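DNA polymerase (Pyrobaculum calidifontis, PDB 5MDN) probably catalyses template-directed DNA synthesis, adding deoxyribonucleotides to a growing strand with release of diphosphate, as a family B replicative-type polymerase. Local coordinates at residues A[370-373]-A[374-378]; A[475-478]-A[479-483]; A[525-528]-A[529-532]. One frame throughout, in Å; residues are numbered along the deposited sequence.

All three interactions are local, each between neighbouring turns of one helix or at a helix start, and all lie within the family B polymerase range. Interaction 1, in helix 370-384, is core: nearly all its side chains are buried, and polar groups there find fixed protein partners. Interaction 2, in helix 468-486, is amphipathic, with Leu-476 packed inward against Met-377 of interaction 1 while Glu-478, Arg-481 and Ala-482 lie exposed. Interaction 3 starts helix 528-551 at the surface, where lysines and glutamates meet loosely; its Trp-525 nevertheless reaches inward to touch Leu-378. Helix 370-384 thus contacts both of the others, whereas interactions 2 and 3 do not touch.

Interaction 1 (A[370-373]-A[374-378])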
loop_
_atom_site.group_PDB
_atom_site.type_symbol
_atom_site.label_atom_id
_atom_site.label_comp_id
_atom_site.label_asym_id
_atom_site.label_seq_id
_atom_site.Cartn_x
_atom_site.Cartn_y
_atom_site.Cartn_z
ATOM N N VAL A 370 -3.685 -1.875 -4.711
ATOM C CA VAL A 370 -4.411 -0.887 -5.509
ATOM C C VAL A 370 -5.562 -1.546 -6.261
ATOM O O VAL A 370 -6.690 -1.036 -6.276
ATOM C CB VAL A 370 -3.451 -0.156 -6.464
ATOM C CG1 VAL A 370 -4.208 0.874 -7.284
ATOM C CG2 VAL A 370 -2.327 0.499 -5.673
ATOM N N GLY A 371 -5.294 -2.690 -6.896
ATOM C CA GLY A 371 -6.350 -3.404 -7.595
ATOM C C GLY A 371 -7.385 -3.969 -6.648
ATOM O O GLY A 371 -8.583 -3.959 -6.943
ATOM N N ASN A 372 -6.940 -4.483 -5.505
ATOM C CA ASN A 372 -7.897 -4.936 -4.506
ATOM C C ASN A 372 -8.773 -3.778 -4.024
ATOM O O ASN A 372 -9.981 -3.950 -3.830
ATOM C CB ASN A 372 -7.160 -5.643 -3.359
ATOM C CG ASN A 372 -8.106 -6.322 -2.382
ATOM O OD1 ASN A 372 -8.309 -7.538 -2.395
ATOM N ND2 ASN A 372 -8.674 -5.521 -1.507
ATOM N N ARG A 373 -8.194 -2.585 -3.855
ATOM C CA ARG A 373 -8.979 -1.423 -3.436
ATOM C C ARG A 373 -10.009 -1.036 -4.497
ATOM O O ARG A 373 -11.158 -0.713 -4.172
ATOM C CB ARG A 373 -8.041 -0.250 -3.132
ATOM C CG ARG A 373 -8.631 0.845 -2.260
ATOM C CD ARG A 373 -7.624 1.967 -2.046
ATOM N NE ARG A 373 -6.403 1.502 -1.387
ATOM C CZ ARG A 373 -5.184 1.630 -1.901
ATOM N NH1 ARG A 373 -5.022 2.214 -3.080
ATOM N NH2 ARG A 373 -4.124 1.185 -1.236
ATOM N N VAL A 374 -9.610 -1.052 -5.773
ATOM C CA VAL A 374 -10.515 -0.668 -6.855
ATOM C C VAL A 374 -11.643 -1.684 -6.998
ATOM O O VAL A 374 -12.794 -1.322 -7.271
ATOM C CB VAL A 374 -9.720 -0.522 -8.167
ATOM C CG1 VAL A 374 -10.649 -0.429 -9.372
ATOM C CG2 VAL A 374 -8.799 0.681 -8.102
ATOM N N GLU A 375 -11.338 -2.967 -6.796
ATOM C CA GLU A 375 -12.351 -4.002 -6.969
ATOM C C GLU A 375 -13.440 -3.917 -5.905
ATOM O O GLU A 375 -14.604 -4.220 -6.190
ATOM C CB GLU A 375 -11.689 -5.376 -6.964
ATOM C CG GLU A 375 -12.525 -6.459 -7.597
ATOM C CD GLU A 375 -11.686 -7.644 -8.025
ATOM O OE1 GLU A 375 -11.194 -8.378 -7.142
ATOM O OE2 GLU A 375 -11.512 -7.837 -9.247
ATOM N N TRP A 376 -13.092 -3.508 -4.684
ATOM C CA TRP A 376 -14.108 -3.285 -3.662
ATOM C C TRP A 376 -14.962 -2.058 -3.953
ATOM O O TRP A 376 -16.101 -1.985 -3.478
ATOM C CB TRP A 376 -13.458 -3.156 -2.283
ATOM C CG TRP A 376 -13.160 -4.480 -1.654
ATOM C CD1 TRP A 376 -11.928 -5.005 -1.383
ATOM C CD2 TRP A 376 -14.115 -5.457 -1.226
ATOM N NE1 TRP A 376 -12.061 -6.247 -0.809
ATOM C CE2 TRP A 376 -13.393 -6.546 -0.701
ATOM C CE3 TRP A 376 -15.512 -5.514 -1.233
ATOM C CZ2 TRP A 376 -14.021 -7.680 -0.188
ATOM C CZ3 TRP A 376 -16.133 -6.638 -0.725
ATOM C CH2 TRP A 376 -15.390 -7.706 -0.211
ATOM N N MET A 377 -14.438 -1.096 -4.712
ATOM C CA MET A 377 -15.267 0.010 -5.182
ATOM C C MET A 377 -16.252 -0.461 -6.244
ATOM O O MET A 377 -17.446 -0.147 -6.180
ATOM C CB MET A 377 -14.388 1.134 -5.728
ATOM C CG MET A 377 -15.149 2.414 -6.040
ATOM S SD MET A 377 -14.065 3.776 -6.507
ATOM C CE MET A 377 -13.361 3.129 -8.020
ATOM N N LEU A 378 -15.762 -1.205 -7.241
ATOM C CA LEU A 378 -16.626 -1.656 -8.328
ATOM C C LEU A 378 -17.726 -2.585 -7.829
ATOM O O LEU A 378 -18.835 -2.574 -8.374
ATOM C CB LEU A 378 -15.793 -2.343 -9.411
ATOM C CG LEU A 378 -14.793 -1.439 -10.135
ATOM C CD1 LEU A 378 -14.013 -2.219 -11.180
ATOM C CD2 LEU A 378 -15.500 -0.247 -10.764
#
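Asn-372 and Trp-376, one turn apart, lie side by side and point the same way. The amide nitrogen ND2 of Asn-372 sits at the edge of the indole, in the ring plane, 3.3 Å from CD1 of Trp-376, with the amide and ring planes turned 60° apart. With CG anti to the carbonyl carbon (chi1 -82°), the indole of Trp-376 leans back toward the preceding turn, bringing CD1 within 3.3 Å of the backbone O of Asn-372 as well. The hydroxyl of Tyr-265 is hydrogen-bonded to Asn-372 ND2 and weakly to Trp-376 NE1, so each of these buried nitrogens has a partner.

This is the first part of helix 370-384, in the polymerase family region, and its backbone has regular alpha-helical hydrogen bonding: Val-374 N to Val-370 O at 3.0 Å, Glu-375 N to Gly-371 O at 2.9 Å, and a longer Trp-376 N to Asn-372 O at 3.3 Å. Val-374, compact and branched, touches Met-510 of helix 495-512 and Met-514 and Tyr-517 of helix 514-519. The side chain of Trp-376 is about 12 Å from a bound magnesium ion.

The buried charged side chains each have a partner. Arg-373 bends at chi3 (-60°), and its guanidinium meets Glu-284 in a salt bridge and the carbonyl of Val-365. Glu-375 is held by Tyr-517 through OE2 and by a salt bridge to Arg-524 through OE1, an environment that would probably favour its ionised form.

Interaction 2 (A[475-478]-A[479-483])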
loop_
_atom_site.group_PDB
_atom_site.type_symbol
_atom_site.label_atom_id
_atom_site.label_comp_id
_atom_site.label_asym_id
_atom_site.label_seq_id
_atom_site.Cartn_x
_atom_site.Cartn_y
_atom_site.Cartn_z
ATOM N N HIS A 475 -19.256 8.882 -12.952
ATOM C CA HIS A 475 -19.702 9.288 -11.624
ATOM C C HIS A 475 -18.542 9.817 -10.786
ATOM O O HIS A 475 -18.695 10.807 -10.060
ATOM C CB HIS A 475 -20.387 8.112 -10.935
ATOM C CG HIS A 475 -21.100 8.478 -9.673
ATOM N ND1 HIS A 475 -20.524 8.342 -8.429
ATOM C CD2 HIS A 475 -22.340 8.979 -9.461
ATOM C CE1 HIS A 475 -21.381 8.737 -7.505
ATOM N NE2 HIS A 475 -22.489 9.131 -8.104
ATOM N N LEU A 476 -17.381 9.159 -10.861
ATOM C CA LEU A 476 -16.208 9.643 -10.139
ATOM C C LEU A 476 -15.788 11.021 -10.634
ATOM O O LEU A 476 -15.420 11.890 -9.835
ATOM C CB LEU A 476 -15.054 8.650 -10.280
ATOM C CG LEU A 476 -15.208 7.296 -9.585
ATOM C CD1 LEU A 476 -14.028 6.389 -9.902
ATOM C CD2 LEU A 476 -15.358 7.481 -8.084
ATOM N N VAL A 477 -15.831 11.239 -11.951
ATOM C CA VAL A 477 -15.494 12.547 -12.508
ATOM C C VAL A 477 -16.473 13.606 -12.011
ATOM O O VAL A 477 -16.073 14.716 -11.639
ATOM C CB VAL A 477 -15.454 12.481 -14.045
ATOM C CG1 VAL A 477 -15.316 13.873 -14.637
ATOM C CG2 VAL A 477 -14.310 11.592 -14.507
ATOM N N GLU A 478 -17.769 13.282 -11.996
ATOM C CA GLU A 478 -18.769 14.237 -11.528
ATOM C C GLU A 478 -18.572 14.565 -10.053
ATOM O O GLU A 478 -18.622 15.734 -9.653
ATOM C CB GLU A 478 -20.174 13.686 -11.766
ATOM C CG GLU A 478 -21.271 14.740 -11.714
ATOM C CD GLU A 478 -22.648 14.160 -11.984
ATOM O OE1 GLU A 478 -22.942 13.063 -11.464
ATOM O OE2 GLU A 478 -23.436 14.804 -12.708
ATOM N N LEU A 479 -18.373 13.536 -9.222
ATOM C CA LEU A 479 -18.132 13.753 -7.797
ATOM C C LEU A 479 -16.949 14.687 -7.573
ATOM O O LEU A 479 -17.035 15.639 -6.788
ATOM C CB LEU A 479 -17.890 12.418 -7.093
ATOM C CG LEU A 479 -19.076 11.485 -6.860
ATOM C CD1 LEU A 479 -18.572 10.179 -6.272
ATOM C CD2 LEU A 479 -20.109 12.128 -5.952
ATOM N N ARG A 480 -15.834 14.430 -8.259
ATOM C CA ARG A 480 -14.652 15.271 -8.100
ATOM C C ARG A 480 -14.906 16.685 -8.605
ATOM O O ARG A 480 -14.515 17.661 -7.955
ATOM C CB ARG A 480 -13.467 14.647 -8.834
ATOM C CG ARG A 480 -12.138 15.319 -8.558
ATOM C CD ARG A 480 -11.077 14.807 -9.511
ATOM N NE ARG A 480 -9.918 15.692 -9.570
ATOM C CZ ARG A 480 -8.935 15.577 -10.457
ATOM N NH1 ARG A 480 -8.973 14.619 -11.374
ATOM N NH2 ARG A 480 -7.918 16.425 -10.433
ATOM N N ARG A 481 -15.543 16.811 -9.771
ATOM C CA ARG A 481 -15.846 18.129 -10.322
ATOM C C ARG A 481 -16.693 18.953 -9.359
ATOM O O ARG A 481 -16.515 20.172 -9.251
ATOM C CB ARG A 481 -16.547 17.975 -11.671
ATOM C CG ARG A 481 -16.598 19.242 -12.510
ATOM C CD ARG A 481 -16.406 18.902 -13.979
ATOM N NE ARG A 481 -17.447 18.004 -14.470
ATOM C CZ ARG A 481 -17.278 17.138 -15.465
ATOM N NH1 ARG A 481 -16.101 17.043 -16.069
ATOM N NH2 ARG A 481 -18.282 16.361 -15.849
ATOM N N ALA A 482 -17.621 18.306 -8.653
ATOM C CA ALA A 482 -18.444 19.017 -7.679
ATOM C C ALA A 482 -17.625 19.414 -6.457
ATOM O O ALA A 482 -17.732 20.544 -5.963
ATOM C CB ALA A 482 -19.638 18.152 -7.273
ATOM N N VAL A 483 -16.810 18.489 -5.944
ATOM C CA VAL A 483 -15.951 18.792 -4.801
ATOM C C VAL A 483 -14.956 19.891 -5.158
ATOM O O VAL A 483 -14.708 20.807 -4.366
ATOM C CB VAL A 483 -15.239 17.517 -4.312
ATOM C CG1 VAL A 483 -14.150 17.861 -3.305
ATOM C CG2 VAL A 483 -16.242 16.547 -3.706
#
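On helix 468-486, an amphipathic helix, His-475 and Leu-479 pack against each other one turn apart along the side that meets helix 370-384. CD1 of Leu-479 approaches the imidazole at a slant, 3.4 Å from CE1 of His-475, and CG lies 3.6 Å from the same carbon. The leucine reaches back because its CG is anti to the carbonyl carbon (chi1 -73°), which tips the branched end toward the preceding turn. Histidine suits this border position: its CE1 and ND1 lie against the leucine methyl, while ND1 is also hydrogen-bonded to the hydroxyl of Tyr-381, whose ring also meets the imidazole at a steep angle and touches Leu-479.

The backbone between them is regular alpha helix, with Leu-479 N bonded to His-475 O at 2.9 Å and nearly straight at the hydrogen (170°), followed by Arg-480 N to Leu-476 O at 3.0 Å. Its two faces differ plainly in chemistry. Leu-476 is buried against Met-377 and Leu-507, as befits a purely aliphatic side chain. On a more exposed flank, CG1 of Val-477 lies over one face of the Arg-481 guanidinium, 3.6 Å from NH1. Bends at chi2 and chi3 fold the arginine back over this methyl, which shelters a flat face of the group and makes no demand on its in-plane N-H bonds. Glu-478 and Arg-481, although opposite in charge, keep their charged atoms 6.2 Å apart, from OE2 to NH2.

Interaction 3 (A[525-528]-A[529-532]); sequences WYKK and EVAE
Lys-527 and Val-530 form the compact part of this helix start, with CB of Lys-527 resting 3.6 Å from CG2 of Val-530 where the two side chains cross at about a right angle. A compact branched apolar side chain suits this buried place beside the lysine's CB and CG. Glu-529 closes over the same lysine: its bend at chi2 (92°) carries the carboxylate back to the aliphatic part of Lys-527, so that OE1 of Glu-529 lies 3.2 Å from CD of Lys-527. Lys-527 occupies the N-cap position, and its backbone O receives weak hydrogen bonds from Val-530 N at 3.1 Å and from Ala-531 N at 3.4 Å. A full-strength helical bond follows one residue on, where Glu-532 N meets Lys-528 O at 3.0 Å and is almost straight (175°).

The charged ends are looser. NZ of Lys-527 stays 4.2 Å from OE1 of Glu-529, beyond salt-bridge range. On the exposed side, the methylenes of Lys-528 cross Glu-532 at a slant, with CG of Lys-528 3.5 Å from OE2 of Glu-532, while NZ stays 4.7 Å from that oxygen. Such attractions are probably diffuse and partly screened by solvent. Glu-529, in the first turn, probably also gains from the positive end of the helix dipole.

Tyr-439 touches both Lys-527 and Glu-529, and His-459 makes a weak hydrogen bond with OE1 of Glu-532. Behind the cap, the loop that follows helix 514-519 turns Trp-525 inward, its indole meeting Phe-468 at the start of helix 468-486 and packing on Leu-378, Leu-379 and Ala-382 of helix 370-384, while helix 528-551 begins at Lys-528 and is followed in the chain by strand 556-560.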
loop_
_atom_site.group_PDB
_atom_site.type_symbol
_atom_site.label_atom_id
_atom_site.label_comp_id
_atom_site.label_asym_id
_atom_site.label_seq_id
_atom_site.Cartn_x
_atom_site.Cartn_y
_atom_site.Cartn_z
ATOM N N TRP A 525 -13.641 -7.841 -13.501
ATOM C CA TRP A 525 -14.002 -7.207 -14.761
ATOM C C TRP A 525 -12.827 -7.147 -15.731
ATOM O O TRP A 525 -12.715 -6.197 -16.514
ATOM C CB TRP A 525 -14.564 -5.810 -14.505
ATOM C CG TRP A 525 -15.963 -5.845 -13.987
ATOM C CD1 TRP A 525 -17.105 -5.919 -14.725
ATOM C CD2 TRP A 525 -16.371 -5.837 -12.613
ATOM N NE1 TRP A 525 -18.201 -5.944 -13.898
ATOM C CE2 TRP A 525 -17.777 -5.897 -12.597
ATOM C CE3 TRP A 525 -15.683 -5.781 -11.398
ATOM C CZ2 TRP A 525 -18.511 -5.901 -11.413
ATOM C CZ3 TRP A 525 -16.413 -5.785 -10.223
ATOM C CH2 TRP A 525 -17.811 -5.844 -10.239
ATOM N N TYR A 526 -11.950 -8.149 -15.690
ATOM C CA TYR A 526 -10.846 -8.236 -16.634
ATOM C C TYR A 526 -11.348 -8.693 -17.997
ATOM O O TYR A 526 -12.061 -9.695 -18.107
ATOM C CB TYR A 526 -9.772 -9.197 -16.130
ATOM C CG TYR A 526 -8.735 -9.526 -17.183
ATOM C CD1 TYR A 526 -7.802 -8.579 -17.587
ATOM C CD2 TYR A 526 -8.703 -10.775 -17.789
ATOM C CE1 TYR A 526 -6.861 -8.870 -18.556
ATOM C CE2 TYR A 526 -7.767 -11.077 -18.758
ATOM C CZ TYR A 526 -6.847 -10.119 -19.138
ATOM O OH TYR A 526 -5.911 -10.412 -20.104
ATOM N N LYS A 527 -10.970 -7.953 -19.037
ATOM C CA LYS A 527 -11.171 -8.377 -20.417
ATOM C C LYS A 527 -9.988 -7.883 -21.233
ATOM O O LYS A 527 -9.706 -6.681 -21.249
ATOM C CB LYS A 527 -12.489 -7.840 -20.982
ATOM C CG LYS A 527 -12.796 -8.320 -22.386
ATOM C CD LYS A 527 -13.086 -9.812 -22.390
ATOM C CE LYS A 527 -14.577 -10.102 -22.334
ATOM N NZ LYS A 527 -15.262 -9.699 -23.589
ATOM N N LYS A 528 -9.292 -8.813 -21.894
ATOM C CA LYS A 528 -8.056 -8.463 -22.590
ATOM C C LYS A 528 -8.301 -7.430 -23.683
ATOM O O LYS A 528 -7.504 -6.501 -23.856
ATOM C CB LYS A 528 -7.417 -9.717 -23.185
ATOM C CG LYS A 528 -6.106 -9.451 -23.906
ATOM C CD LYS A 528 -5.499 -10.731 -24.447
ATOM C CE LYS A 528 -6.290 -11.236 -25.644
ATOM N NZ LYS A 528 -5.730 -12.501 -26.194
ATOM N N GLU A 529 -9.399 -7.572 -24.428
ATOM C CA GLU A 529 -9.662 -6.663 -25.538
ATOM C C GLU A 529 -9.965 -5.247 -25.070
ATOM O O GLU A 529 -9.794 -4.303 -25.848
ATOM C CB GLU A 529 -10.821 -7.188 -26.387
ATOM C CG GLU A 529 -10.539 -8.519 -27.064
ATOM C CD GLU A 529 -10.980 -9.704 -26.229
ATOM O OE1 GLU A 529 -11.321 -9.500 -25.045
ATOM O OE2 GLU A 529 -10.976 -10.838 -26.748
ATOM N N VAL A 530 -10.408 -5.074 -23.825
ATOM C CA VAL A 530 -10.591 -3.730 -23.285
ATOM C C VAL A 530 -9.240 -3.078 -23.021
ATOM O O VAL A 530 -8.971 -1.963 -23.482
ATOM C CB VAL A 530 -11.456 -3.770 -22.013
ATOM C CG1 VAL A 530 -11.703 -2.359 -21.497
ATOM C CG2 VAL A 530 -12.775 -4.470 -22.294
ATOM N N ALA A 531 -8.371 -3.764 -22.273
ATOM C CA ALA A 531 -7.049 -3.224 -21.967
ATOM C C ALA A 531 -6.277 -2.898 -23.240
ATOM O O ALA A 531 -5.719 -1.804 -23.380
ATOM C CB ALA A 531 -6.269 -4.212 -21.099
ATOM N N GLU A 532 -6.239 -3.839 -24.186
ATOM C CA GLU A 532 -5.517 -3.606 -25.432
ATOM C C GLU A 532 -6.110 -2.445 -26.223
ATOM O O GLU A 532 -5.377 -1.717 -26.902
ATOM C CB GLU A 532 -5.506 -4.883 -26.274
ATOM C CG GLU A 532 -4.652 -5.997 -25.685
ATOM C CD GLU A 532 -4.667 -7.258 -26.528
ATOM O OE1 GLU A 532 -5.499 -7.345 -27.457
ATOM O OE2 GLU A 532 -3.846 -8.160 -26.261
#